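Local atomic coordinates of NleG5-1 effector (Enterobacteria phage YYZ-2008, PDB entry 5VGC), a protein that probably acts as a RING-type ubiquitin ligase that promotes ubiquitin transfer to target proteins, and binds calcium ions. Residues Val4-Tyr9 and Gln22-Glu27; Ser26-Gln31 and Gly35-Arg40; Val46-Met51 and Glu79-Thr84. The protein carries 1 engineered substitution. All coordinates share one frame; numbering follows the deposited sequence.

Contact 1: residues Val4-Tyr9 and Gln22-Glu27; sequences VDLTPY and QETLSE
The N-terminal arm of the chain, whose backbone joins edge strand 37-41 of the three-stranded antiparallel sheet, packs Val4, Leu6 and Tyr9 around Thr24 in the first turn of helix 22-34. Backbone hydrogen bonds of Val4 and Leu6 to Arg40 fix the arm to that strand.

Thr24 faces the arm and divides its two branches between unlike neighbours. Its methyl lies anti to the backbone N and rests against two aliphatic tips. CG2 of Thr24 is 4.3 Å from CG1 of Val4 and 4.4 Å from CD2 of Leu6, both loose van der Waals distances. The other branch, OG1 of Thr24, stands 4.0 Å from OH of Tyr9, too far for a hydrogen bond, and the two side chains pass each other at a slant. The phenol comes from a short 3-10 segment, 7-9, in which Tyr9 N donates to Leu6 O at 2.8 Å. Earlier in this turn, Thr7 OG1 is bonded to Gly42 O, while the Tyr9 side chain also rests on Ile20 and Pro21 of the loop that leads into the helix.

On the helix itself, Gln22 NE2 reaches one turn forward to Ser26 OG at 3.3 Å, with the acceptor tilted 21° from the amide plane. Leu25 directs its side chain instead against Ile20 and the end of helix 68-85, at Thr84 and Leu85.

No hydrogen bond or ion pair links the two segments directly. Cohesion here therefore comes from a few methyl contacts around one threonine, while the polar bonds that locate the arm are made chiefly to strand 37-41 and the turn beyond it, and within the arm.

Contact 2: residues Ser26-Gln31 and Gly35-Arg40; sequences SEIRNQ and GEAQIR
Ile28 and Gln31 of helix 22-34 close over Ala37 and Ile39 of the strand that follows it. The close-packed part is aliphatic: CG2 of Ile28 lies 3.7 Å from CD1 of Ile39 and 4.1 Å from CB of Ala37, and the two isoleucines cross at about a right angle. With CG1 of Ile39 anti to its carbonyl carbon (chi1 -75°), CD1 is carried in toward the helix. Beside this pair, CB of Gln31 sits 3.4 Å from CB of Ala37, and the rest of the glutamine turns at chi2 and runs alongside the start of the strand.

The solvent side is looser and polar. Gly35 N gives only a weak bond to Gln31 O, 3.4 Å long, as the chain leaves the helix. Glu36 points away from it, and its OE2 accepts from Gln38 NE2 at 3.1 Å, with the oxygen close to the amide plane; the same NE2 also donates to Asn62 OD1.

The axes of helix segment 26-31 and strand segment 37-40 run at 137° and approach to 7.9 Å. Strand 37-41 has the N-terminal arm on one edge and strand 44-50 on the other, and Ile39 touches Leu6, Val46 and Ile48.

Contact 3: residues Val46-Met51 and Glu79-Thr84; sequences VSIRPM and EHIERT
Ile81 of helix 68-85 packs on Val46 and Ile48 of strand 44-50, the middle strand of the three-stranded sheet. From its CA, Ile81 points CB at the strand, and there the side chain forks. CG2, anti to the backbone N, meets CD1 of Ile48 at 4.2 Å. CG1, anti to the carbonyl carbon, takes the other direction and, with chi2 extended at 158°, hands the chain on to CD1, which ends 4.3 Å from CG2 of Val46. The fork thus straddles two residues that project from the same face of the strand, although Val46 is poorly ordered and its end of the contact is the less certain. Ile48 also points toward the helix, and the two isoleucines pass at a slant.

Neighbours extend this apolar patch: Ile81 touches Leu41, and Ile48 reaches Phe57. One turn along the helix, Thr84 OG1 donates to His80 O at 2.8 Å from 45° above the carbonyl plane. That oxygen already receives Thr84 N, so two donors of one residue grip it. Buried Glu82 uses OE2 for Gly59 N and Ser92 OG, tying the helix to strand 57-60 and to the start of helix 92-102; these donors would probably favour the charged carboxylate.

Across the interface itself only methyl groups meet, and no polar atom bridges the segments. Helix and sheet are thus joined here by burial and by the fit of branched side chains, while the polar bonds of this region, such as those of Glu82, lie beside the contact.

Contact 3 is fully buried, whereas contacts 1 and 2 combine buried aliphatic groups with exposed residues. Contacts 1 and 2 share helix 22-34 and hold it against the N-terminal arm and strand 37-41; contact 3 brings helix 68-85 to the next strand, 44-50, on the same face of the sheet. Strand pairing between Ala37 and Ile48 and between Ile39 and Val46 couples contacts 2 and 3, while the two helices meet beside contact 1. Methyl packing dominates throughout: contact 1 is apolar and loose, contact 2 adds a weak backbone bond at the helix end, and contact 3 is wholly apolar.

Contact 1: residues Val4-Tyr9 and Gln22-Glu27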
ATOM      1  N   VAL A   4      20.470  11.604 -32.104  1.00131.36           N
ATOM      2  CA  VAL A   4      21.655  11.625 -31.183  1.00124.27           C
ATOM      3  C   VAL A   4      22.518  10.370 -31.393  1.00121.36           C
ATOM      4  O   VAL A   4      21.993   9.268 -31.454  1.00122.02           O
ATOM      5  CB  VAL A   4      21.219  11.736 -29.693  1.00121.11           C
ATOM      6  CG1 VAL A   4      22.430  11.686 -28.763  1.00114.54           C
ATOM      7  CG2 VAL A   4      20.401  13.000 -29.456  1.00125.31           C
ATOM      8  N   ASP A   5      23.839  10.552 -31.494  1.00119.91           N
ATOM      9  CA  ASP A   5      24.782   9.422 -31.577  1.00120.25           C
ATOM     10  C   ASP A   5      25.686   9.329 -30.342  1.00112.21           C
ATOM     11  O   ASP A   5      26.221  10.335 -29.861  1.00108.85           O
ATOM     12  CB  ASP A   5      25.625   9.479 -32.859  1.00126.89           C
ATOM     13  CG  ASP A   5      26.685  10.561 -32.834  1.00132.02           C
ATOM     14  OD1 ASP A   5      26.358  11.708 -32.462  1.00152.27           O
ATOM     15  OD2 ASP A   5      27.852  10.263 -33.191  1.00144.20           O
ATOM     16  N   LEU A   6      25.841   8.107 -29.842  1.00110.03           N
ATOM     17  CA  LEU A   6      26.675   7.820 -28.680  1.00106.87           C
ATOM     18  C   LEU A   6      27.884   6.925 -28.985  1.00107.20           C
ATOM     19  O   LEU A   6      28.642   6.586 -28.064  1.00109.48           O
ATOM     20  CB  LEU A   6      25.819   7.207 -27.566  1.00103.70           C
ATOM     21  CG  LEU A   6      24.645   8.071 -27.101  1.00103.48           C
ATOM     22  CD1 LEU A   6      23.836   7.333 -26.041  1.00102.61           C
ATOM     23  CD2 LEU A   6      25.121   9.422 -26.583  1.00101.92           C
ATOM     24  N   THR A   7      28.081   6.565 -30.257  1.00110.00           N
ATOM     25  CA  THR A   7      29.277   5.828 -30.697  1.00111.09           C
ATOM     26  C   THR A   7      30.574   6.449 -30.142  1.00108.44           C
ATOM     27  O   THR A   7      31.406   5.713 -29.600  1.00108.52           O
ATOM     28  CB  THR A   7      29.364   5.695 -32.241  1.00114.84           C
ATOM     29  OG1 THR A   7      28.059   5.456 -32.790  1.00117.67           O
ATOM     30  CG2 THR A   7      30.308   4.560 -32.631  1.00117.63           C
ATOM     31  N   PRO A   8      30.740   7.797 -30.252  1.00107.05           N
ATOM     32  CA  PRO A   8      31.821   8.497 -29.540  1.00104.22           C
ATOM     33  C   PRO A   8      32.157   7.979 -28.127  1.00101.84           C
ATOM     34  O   PRO A   8      33.339   7.881 -27.782  1.00102.46           O
ATOM     35  CB  PRO A   8      31.293   9.943 -29.442  1.00103.64           C
ATOM     36  CG  PRO A   8      30.334  10.099 -30.572  1.00105.97           C
ATOM     37  CD  PRO A   8      30.017   8.739 -31.135  1.00108.63           C
ATOM     38  N   TYR A   9      31.130   7.651 -27.340  1.00 99.50           N
ATOM     39  CA  TYR A   9      31.312   7.207 -25.956  1.00 97.88           C
ATOM     40  C   TYR A   9      31.430   5.681 -25.796  1.00 98.78           C
ATOM     41  O   TYR A   9      31.538   5.213 -24.664  1.00 98.15           O
ATOM     42  CB  TYR A   9      30.177   7.758 -25.082  1.00 96.73           C
ATOM     43  CG  TYR A   9      29.986   9.258 -25.198  1.00 96.63           C
ATOM     44  CD1 TYR A   9      29.095   9.801 -26.121  1.00 97.36           C
ATOM     45  CD2 TYR A   9      30.693  10.137 -24.380  1.00 96.75           C
ATOM     46  CE1 TYR A   9      28.916  11.172 -26.234  1.00 98.02           C
ATOM     47  CE2 TYR A   9      30.523  11.515 -24.487  1.00 96.90           C
ATOM     48  CZ  TYR A   9      29.628  12.027 -25.409  1.00 97.57           C
ATOM     49  OH  TYR A   9      29.440  13.386 -25.526  1.00 99.11           O
ATOM     50  N   GLN A  22      26.101  15.687 -19.166  1.00 66.82           N
ATOM     51  CA  GLN A  22      24.678  15.842 -18.820  1.00 79.70           C
ATOM     52  C   GLN A  22      23.833  16.514 -19.917  1.00 96.30           C
ATOM     53  O   GLN A  22      22.745  16.019 -20.244  1.00124.62           O
ATOM     54  CB  GLN A  22      24.530  16.588 -17.480  1.00 92.53           C
ATOM     55  CG  GLN A  22      23.113  16.747 -16.931  1.00112.13           C
ATOM     56  CD  GLN A  22      22.321  15.453 -16.961  1.00122.74           C
ATOM     57  OE1 GLN A  22      22.832  14.390 -16.601  1.00111.75           O
ATOM     58  NE2 GLN A  22      21.069  15.537 -17.394  1.00137.21           N
ATOM     59  N   GLU A  23      24.336  17.614 -20.487  1.00 92.68           N
ATOM     60  CA  GLU A  23      23.599  18.339 -21.538  1.00 99.82           C
ATOM     61  C   GLU A  23      23.198  17.432 -22.708  1.00 94.66           C
ATOM     62  O   GLU A  23      22.109  17.605 -23.274  1.00140.91           O
ATOM     63  CB  GLU A  23      24.353  19.587 -22.042  1.00102.74           C
ATOM     64  CG  GLU A  23      25.775  19.372 -22.550  1.00 99.08           C
ATOM     65  CD  GLU A  23      26.827  20.035 -21.671  1.00106.62           C
ATOM     66  OE1 GLU A  23      27.113  19.498 -20.578  1.00 94.66           O
ATOM     67  OE2 GLU A  23      27.373  21.092 -22.070  1.00115.25           O
ATOM     68  N   THR A  24      24.058  16.466 -23.059  1.00 78.65           N
ATOM     69  CA  THR A  24      23.712  15.455 -24.068  1.00 75.03           C
ATOM     70  C   THR A  24      22.536  14.572 -23.605  1.00 77.23           C
ATOM     71  O   THR A  24      21.622  14.281 -24.389  1.00 77.00           O
ATOM     72  CB  THR A  24      24.925  14.570 -24.438  1.00 73.01           C
ATOM     73  OG1 THR A  24      26.018  15.400 -24.825  1.00 80.49           O
ATOM     74  CG2 THR A  24      24.607  13.623 -25.575  1.00 72.43           C
ATOM     75  N   LEU A  25      22.554  14.163 -22.336  1.00 74.67           N
ATOM     76  CA  LEU A  25      21.481  13.327 -21.778  1.00 74.21           C
ATOM     77  C   LEU A  25      20.156  14.105 -21.709  1.00 82.43           C
ATOM     78  O   LEU A  25      19.093  13.564 -22.044  1.00 81.73           O
ATOM     79  CB  LEU A  25      21.863  12.787 -20.398  1.00 70.78           C
ATOM     80  CG  LEU A  25      23.100  11.867 -20.340  1.00 68.52           C
ATOM     81  CD1 LEU A  25      23.598  11.726 -18.912  1.00 68.83           C
ATOM     82  CD2 LEU A  25      22.808  10.496 -20.924  1.00 66.25           C
ATOM     83  N   SER A  26      20.228  15.372 -21.288  1.00 88.75           N
ATOM     84  CA  SER A  26      19.076  16.290 -21.317  1.00 82.14           C
ATOM     85  C   SER A  26      18.434  16.364 -22.704  1.00 80.44           C
ATOM     86  O   SER A  26      17.206  16.316 -22.825  1.00 90.30           O
ATOM     87  CB  SER A  26      19.478  17.696 -20.852  1.00 77.90           C
ATOM     88  OG  SER A  26      19.751  17.710 -19.459  1.00 75.82           O
ATOM     89  N   GLU A  27      19.259  16.471 -23.743  1.00 81.54           N
ATOM     90  CA  GLU A  27      18.744  16.441 -25.126  1.00 92.21           C
ATOM     91  C   GLU A  27      18.077  15.100 -25.474  1.00 80.03           C
ATOM     92  O   GLU A  27      17.065  15.082 -26.198  1.00 87.39           O
ATOM     93  CB  GLU A  27      19.832  16.835 -26.147  1.00108.85           C
ATOM     94  CG  GLU A  27      20.081  18.351 -26.187  1.00105.20           C
ATOM     95  CD  GLU A  27      21.456  18.756 -26.717  1.00120.54           C
ATOM     96  OE1 GLU A  27      22.059  17.999 -27.506  1.00114.95           O
ATOM     97  OE2 GLU A  27      21.934  19.849 -26.341  1.00113.28           O
TER

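Contact 2: residues Ser26-Gln31 and Gly35-Arg40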
ATOM      1  N   SER A  26      20.228  15.372 -21.288  1.00 88.75           N
ATOM      2  CA  SER A  26      19.076  16.290 -21.317  1.00 82.14           C
ATOM      3  C   SER A  26      18.434  16.364 -22.704  1.00 80.44           C
ATOM      4  O   SER A  26      17.206  16.316 -22.825  1.00 90.30           O
ATOM      5  CB  SER A  26      19.478  17.696 -20.852  1.00 77.90           C
ATOM      6  OG  SER A  26      19.751  17.710 -19.459  1.00 75.82           O
ATOM      7  N   GLU A  27      19.259  16.471 -23.743  1.00 81.54           N
ATOM      8  CA  GLU A  27      18.744  16.441 -25.126  1.00 92.21           C
ATOM      9  C   GLU A  27      18.077  15.100 -25.474  1.00 80.03           C
ATOM     10  O   GLU A  27      17.065  15.082 -26.198  1.00 87.39           O
ATOM     11  CB  GLU A  27      19.832  16.835 -26.147  1.00108.85           C
ATOM     12  CG  GLU A  27      20.081  18.351 -26.187  1.00105.20           C
ATOM     13  CD  GLU A  27      21.456  18.756 -26.717  1.00120.54           C
ATOM     14  OE1 GLU A  27      22.059  17.999 -27.506  1.00114.95           O
ATOM     15  OE2 GLU A  27      21.934  19.849 -26.341  1.00113.28           O
ATOM     16  N   ILE A  28      18.612  13.991 -24.954  1.00 76.86           N
ATOM     17  CA  ILE A  28      17.924  12.689 -25.092  1.00 73.96           C
ATOM     18  C   ILE A  28      16.553  12.763 -24.409  1.00 72.19           C
ATOM     19  O   ILE A  28      15.540  12.368 -25.009  1.00 68.53           O
ATOM     20  CB  ILE A  28      18.700  11.480 -24.516  1.00 71.33           C
ATOM     21  CG1 ILE A  28      20.107  11.355 -25.121  1.00 71.95           C
ATOM     22  CG2 ILE A  28      17.932  10.188 -24.785  1.00 69.24           C
ATOM     23  CD1 ILE A  28      21.042  10.463 -24.330  1.00 73.35           C
ATOM     24  N   ARG A  29      16.526  13.271 -23.169  1.00 71.46           N
ATOM     25  CA  ARG A  29      15.261  13.424 -22.424  1.00 79.46           C
ATOM     26  C   ARG A  29      14.248  14.319 -23.167  1.00105.99           C
ATOM     27  O   ARG A  29      13.043  14.031 -23.171  1.00129.64           O
ATOM     28  CB  ARG A  29      15.468  13.993 -21.022  1.00 79.22           C
ATOM     29  CG  ARG A  29      16.416  13.256 -20.090  1.00 79.30           C
ATOM     30  CD  ARG A  29      16.196  13.752 -18.659  1.00 74.75           C
ATOM     31  NE  ARG A  29      17.386  13.755 -17.794  1.00 73.10           N
ATOM     32  CZ  ARG A  29      17.995  12.675 -17.310  1.00 68.07           C
ATOM     33  NH1 ARG A  29      19.065  12.817 -16.532  1.00 66.99           N
ATOM     34  NH2 ARG A  29      17.555  11.457 -17.600  1.00 67.40           N
ATOM     35  N   ASN A  30      14.738  15.398 -23.787  1.00119.21           N
ATOM     36  CA  ASN A  30      13.889  16.265 -24.624  1.00 94.75           C
ATOM     37  C   ASN A  30      13.313  15.493 -25.824  1.00 92.94           C
ATOM     38  O   ASN A  30      12.087  15.472 -26.025  1.00 93.93           O
ATOM     39  CB  ASN A  30      14.664  17.497 -25.114  1.00102.18           C
ATOM     40  CG  ASN A  30      15.057  18.449 -23.981  1.00112.16           C
ATOM     41  OD1 ASN A  30      14.665  18.277 -22.823  1.00 92.37           O
ATOM     42  ND2 ASN A  30      15.848  19.465 -24.320  1.00118.68           N
ATOM     43  N   GLN A  31      14.192  14.854 -26.606  1.00 84.97           N
ATOM     44  CA  GLN A  31      13.755  14.052 -27.771  1.00 87.76           C
ATOM     45  C   GLN A  31      12.714  12.965 -27.432  1.00100.15           C
ATOM     46  O   GLN A  31      11.811  12.701 -28.233  1.00 94.91           O
ATOM     47  CB  GLN A  31      14.958  13.453 -28.523  1.00 93.83           C
ATOM     48  CG  GLN A  31      15.675  14.456 -29.429  1.00107.80           C
ATOM     49  CD  GLN A  31      15.138  14.469 -30.864  1.00121.89           C
ATOM     50  OE1 GLN A  31      14.942  13.413 -31.468  1.00114.64           O
ATOM     51  NE2 GLN A  31      14.903  15.665 -31.415  1.00106.66           N
ATOM     52  N   GLY A  35       8.432  12.828 -28.346  1.00104.91           N
ATOM     53  CA  GLY A  35       7.751  11.592 -28.747  1.00114.72           C
ATOM     54  C   GLY A  35       8.583  10.372 -28.411  1.00 93.55           C
ATOM     55  O   GLY A  35       8.255   9.615 -27.496  1.00 63.75           O
ATOM     56  N   GLU A  36       9.658  10.194 -29.172  1.00 66.39           N
ATOM     57  CA  GLU A  36      10.669   9.168 -28.915  1.00 60.20           C
ATOM     58  C   GLU A  36      12.018   9.730 -29.319  1.00 63.52           C
ATOM     59  O   GLU A  36      12.078  10.607 -30.179  1.00 73.98           O
ATOM     60  CB  GLU A  36      10.379   7.870 -29.691  1.00 58.95           C
ATOM     61  CG  GLU A  36      10.704   7.876 -31.188  1.00 64.28           C
ATOM     62  CD  GLU A  36      10.737   6.474 -31.774  1.00 63.89           C
ATOM     63  OE1 GLU A  36       9.859   5.675 -31.385  1.00 68.49           O
ATOM     64  OE2 GLU A  36      11.636   6.168 -32.600  1.00 59.04           O
ATOM     65  N   ALA A  37      13.092   9.231 -28.708  1.00 80.38           N
ATOM     66  CA  ALA A  37      14.450   9.643 -29.088  1.00 58.81           C
ATOM     67  C   ALA A  37      15.164   8.465 -29.769  1.00 75.17           C
ATOM     68  O   ALA A  37      15.253   7.359 -29.205  1.00 66.21           O
ATOM     69  CB  ALA A  37      15.224  10.135 -27.880  1.00 52.14           C
ATOM     70  N   GLN A  38      15.648   8.708 -30.991  1.00 77.90           N
ATOM     71  CA  GLN A  38      16.408   7.711 -31.755  1.00 85.99           C
ATOM     72  C   GLN A  38      17.899   7.900 -31.485  1.00102.53           C
ATOM     73  O   GLN A  38      18.497   8.885 -31.932  1.00115.12           O
ATOM     74  CB  GLN A  38      16.109   7.794 -33.263  1.00 85.84           C
ATOM     75  CG  GLN A  38      14.906   6.965 -33.716  1.00 94.15           C
ATOM     76  CD  GLN A  38      15.182   5.464 -33.784  1.00111.70           C
ATOM     77  OE1 GLN A  38      16.310   5.023 -34.026  1.00111.71           O
ATOM     78  NE2 GLN A  38      14.141   4.674 -33.573  1.00 73.77           N
ATOM     79  N   ILE A  39      18.480   6.952 -30.748  1.00 92.87           N
ATOM     80  CA  ILE A  39      19.903   6.952 -30.424  1.00 88.09           C
ATOM     81  C   ILE A  39      20.658   6.027 -31.386  1.00 85.54           C
ATOM     82  O   ILE A  39      20.189   4.922 -31.695  1.00 52.77           O
ATOM     83  CB  ILE A  39      20.140   6.573 -28.935  1.00 91.65           C
ATOM     84  CG1 ILE A  39      19.772   7.763 -28.041  1.00 91.84           C
ATOM     85  CG2 ILE A  39      21.595   6.154 -28.678  1.00 81.43           C
ATOM     86  CD1 ILE A  39      19.741   7.461 -26.559  1.00 76.75           C
ATOM     87  N   ARG A  40      21.819   6.502 -31.853  1.00126.71           N
ATOM     88  CA  ARG A  40      22.758   5.711 -32.659  1.00123.56           C
ATOM     89  C   ARG A  40      23.888   5.188 -31.776  1.00 80.13           C
ATOM     90  O   ARG A  40      24.506   5.956 -31.040  1.00 63.46           O
ATOM     91  CB  ARG A  40      23.365   6.567 -33.778  1.00178.59           C
ATOM     92  CG  ARG A  40      24.057   5.767 -34.876  1.00238.95           C
ATOM     93  CD  ARG A  40      24.702   6.675 -35.915  1.00212.76           C
ATOM     94  NE  ARG A  40      23.731   7.562 -36.557  1.00160.69           N
ATOM     95  CZ  ARG A  40      22.850   7.200 -37.492  1.00114.05           C
ATOM     96  NH1 ARG A  40      22.782   5.943 -37.936  1.00112.34           N
ATOM     97  NH2 ARG A  40      22.018   8.109 -37.995  1.00109.92           N
TER

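Contact 3: residues Val46-Met51 and Glu79-Thr84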
ATOM      1  N   VAL A  46      18.662   2.430 -31.609  1.00 81.17           N
ATOM      2  CA  VAL A  46      17.885   2.162 -30.380  1.00 84.45           C
ATOM      3  C   VAL A  46      16.900   3.304 -30.138  1.00 86.96           C
ATOM      4  O   VAL A  46      17.245   4.480 -30.307  1.00 57.08           O
ATOM      5  CB  VAL A  46      18.758   1.946 -29.108  1.00 84.74           C
ATOM      6  CG1 VAL A  46      19.267   0.517 -29.033  1.00 75.18           C
ATOM      7  CG2 VAL A  46      19.916   2.917 -29.045  1.00 93.95           C
ATOM      8  N   SER A  47      15.676   2.945 -29.745  1.00 90.37           N
ATOM      9  CA  SER A  47      14.604   3.922 -29.555  1.00 74.06           C
ATOM     10  C   SER A  47      14.286   4.050 -28.073  1.00 53.42           C
ATOM     11  O   SER A  47      13.901   3.066 -27.430  1.00 74.11           O
ATOM     12  CB  SER A  47      13.350   3.492 -30.326  1.00 84.79           C
ATOM     13  OG  SER A  47      12.350   4.502 -30.254  1.00115.01           O
ATOM     14  N   ILE A  48      14.452   5.254 -27.537  1.00 38.35           N
ATOM     15  CA  ILE A  48      14.103   5.539 -26.154  1.00 37.38           C
ATOM     16  C   ILE A  48      12.736   6.219 -26.137  1.00 44.60           C
ATOM     17  O   ILE A  48      12.552   7.276 -26.772  1.00 45.04           O
ATOM     18  CB  ILE A  48      15.142   6.454 -25.475  1.00 37.77           C
ATOM     19  CG1 ILE A  48      16.570   5.932 -25.690  1.00 47.85           C
ATOM     20  CG2 ILE A  48      14.865   6.589 -23.991  1.00 43.38           C
ATOM     21  CD1 ILE A  48      16.794   4.461 -25.408  1.00 52.12           C
ATOM     22  N   ARG A  49      11.794   5.611 -25.413  1.00 43.32           N
ATOM     23  CA  ARG A  49      10.478   6.200 -25.140  1.00 49.81           C
ATOM     24  C   ARG A  49      10.336   6.480 -23.639  1.00 60.38           C
ATOM     25  O   ARG A  49      10.940   5.766 -22.809  1.00 77.73           O
ATOM     26  CB  ARG A  49       9.358   5.261 -25.585  1.00 61.24           C
ATOM     27  CG  ARG A  49       9.287   5.070 -27.092  1.00 73.30           C
ATOM     28  CD  ARG A  49       8.526   3.815 -27.499  1.00 79.21           C
ATOM     29  NE  ARG A  49       8.976   3.311 -28.799  1.00 84.00           N
ATOM     30  CZ  ARG A  49       8.681   2.110 -29.303  1.00101.59           C
ATOM     31  NH1 ARG A  49       7.921   1.247 -28.630  1.00113.42           N
ATOM     32  NH2 ARG A  49       9.159   1.764 -30.497  1.00110.32           N
ATOM     33  N   PRO A  50       9.555   7.518 -23.290  1.00 47.87           N
ATOM     34  CA  PRO A  50       9.327   7.839 -21.890  1.00 59.42           C
ATOM     35  C   PRO A  50       8.358   6.827 -21.287  1.00 66.82           C
ATOM     36  O   PRO A  50       7.361   6.476 -21.920  1.00 74.75           O
ATOM     37  CB  PRO A  50       8.683   9.234 -21.951  1.00 48.59           C
ATOM     38  CG  PRO A  50       7.936   9.234 -23.237  1.00 48.81           C
ATOM     39  CD  PRO A  50       8.778   8.405 -24.177  1.00 46.97           C
ATOM     40  N   MET A  51       8.649   6.362 -20.080  1.00 74.57           N
ATOM     41  CA  MET A  51       7.792   5.380 -19.419  1.00 61.97           C
ATOM     42  C   MET A  51       6.560   6.056 -18.863  1.00 66.05           C
ATOM     43  O   MET A  51       6.473   7.284 -18.810  1.00 64.13           O
ATOM     44  CB  MET A  51       8.543   4.653 -18.306  1.00 57.98           C
ATOM     45  CG  MET A  51       9.655   3.744 -18.834  1.00 57.93           C
ATOM     46  SD  MET A  51      10.395   2.742 -17.534  1.00 49.11           S
ATOM     47  CE  MET A  51       9.089   1.511 -17.368  1.00 48.80           C
ATOM     48  N   GLU A  79      20.349  -1.457 -21.519  1.00 30.45           N
ATOM     49  CA  GLU A  79      20.398  -1.476 -20.053  1.00 25.82           C
ATOM     50  C   GLU A  79      21.238  -0.327 -19.511  1.00 21.96           C
ATOM     51  O   GLU A  79      20.788   0.413 -18.620  1.00 18.85           O
ATOM     52  CB  GLU A  79      20.904  -2.814 -19.520  1.00 31.05           C
ATOM     53  CG  GLU A  79      19.767  -3.740 -19.124  1.00 34.56           C
ATOM     54  CD  GLU A  79      20.256  -5.014 -18.504  1.00 36.36           C
ATOM     55  OE1 GLU A  79      19.591  -6.064 -18.688  1.00 42.20           O
ATOM     56  OE2 GLU A  79      21.310  -4.960 -17.839  1.00 40.71           O
ATOM     57  N   HIS A  80      22.448  -0.176 -20.062  1.00 27.57           N
ATOM     58  CA  HIS A  80      23.313   0.948 -19.673  1.00 24.35           C
ATOM     59  C   HIS A  80      22.662   2.315 -19.902  1.00 23.53           C
ATOM     60  O   HIS A  80      22.640   3.159 -19.008  1.00 26.29           O
ATOM     61  CB  HIS A  80      24.653   0.931 -20.398  1.00 27.86           C
ATOM     62  CG  HIS A  80      25.634   1.919 -19.833  1.00 31.00           C
ATOM     63  ND1 HIS A  80      25.786   3.191 -20.332  1.00 28.68           N
ATOM     64  CD2 HIS A  80      26.497   1.822 -18.791  1.00 36.86           C
ATOM     65  CE1 HIS A  80      26.710   3.829 -19.634  1.00 29.89           C
ATOM     66  NE2 HIS A  80      27.158   3.018 -18.696  1.00 31.79           N
ATOM     67  N   ILE A  81      22.133   2.533 -21.091  1.00 24.05           N
ATOM     68  CA  ILE A  81      21.515   3.826 -21.377  1.00 34.43           C
ATOM     69  C   ILE A  81      20.389   4.097 -20.384  1.00 32.65           C
ATOM     70  O   ILE A  81      20.291   5.198 -19.821  1.00 39.62           O
ATOM     71  CB  ILE A  81      20.993   3.917 -22.829  1.00 42.95           C
ATOM     72  CG1 ILE A  81      22.164   3.943 -23.807  1.00 45.50           C
ATOM     73  CG2 ILE A  81      20.147   5.174 -23.023  1.00 50.39           C
ATOM     74  CD1 ILE A  81      21.777   3.507 -25.201  1.00 61.53           C
ATOM     75  N   GLU A  82      19.549   3.084 -20.178  1.00 38.34           N
ATOM     76  CA  GLU A  82      18.452   3.159 -19.218  1.00 40.21           C
ATOM     77  C   GLU A  82      18.972   3.510 -17.831  1.00 27.67           C
ATOM     78  O   GLU A  82      18.461   4.440 -17.206  1.00 34.77           O
ATOM     79  CB  GLU A  82      17.652   1.850 -19.176  1.00 41.14           C
ATOM     80  CG  GLU A  82      16.698   1.701 -20.340  1.00 59.07           C
ATOM     81  CD  GLU A  82      15.943   0.381 -20.333  1.00 57.43           C
ATOM     82  OE1 GLU A  82      16.296  -0.524 -19.528  1.00 41.61           O
ATOM     83  OE2 GLU A  82      14.985   0.267 -21.129  1.00 52.88           O
ATOM     84  N   ARG A  83      19.977   2.783 -17.355  1.00 19.17           N
ATOM     85  CA  ARG A  83      20.521   3.095 -16.038  1.00 23.00           C
ATOM     86  C   ARG A  83      21.094   4.521 -15.977  1.00 32.63           C
ATOM     87  O   ARG A  83      20.919   5.221 -14.986  1.00 33.10           O
ATOM     88  CB  ARG A  83      21.586   2.080 -15.614  1.00 26.49           C
ATOM     89  CG  ARG A  83      21.026   0.740 -15.201  1.00 21.02           C
ATOM     90  CD  ARG A  83      22.022  -0.046 -14.376  1.00 20.48           C
ATOM     91  NE  ARG A  83      21.527  -1.412 -14.269  1.00 26.33           N
ATOM     92  CZ  ARG A  83      20.674  -1.853 -13.339  1.00 19.43           C
ATOM     93  NH1 ARG A  83      20.172  -1.056 -12.391  1.00 17.90           N
ATOM     94  NH2 ARG A  83      20.292  -3.108 -13.363  1.00 16.31           N
ATOM     95  N   THR A  84      21.767   4.948 -17.039  1.00 29.68           N
ATOM     96  CA  THR A  84      22.382   6.268 -17.054  1.00 37.72           C
ATOM     97  C   THR A  84      21.312   7.358 -17.042  1.00 34.37           C
ATOM     98  O   THR A  84      21.432   8.325 -16.298  1.00 33.50           O
ATOM     99  CB  THR A  84      23.349   6.436 -18.249  1.00 37.62           C
ATOM    100  OG1 THR A  84      24.260   5.326 -18.284  1.00 32.74           O
ATOM    101  CG2 THR A  84      24.137   7.721 -18.127  1.00 37.73           C
TER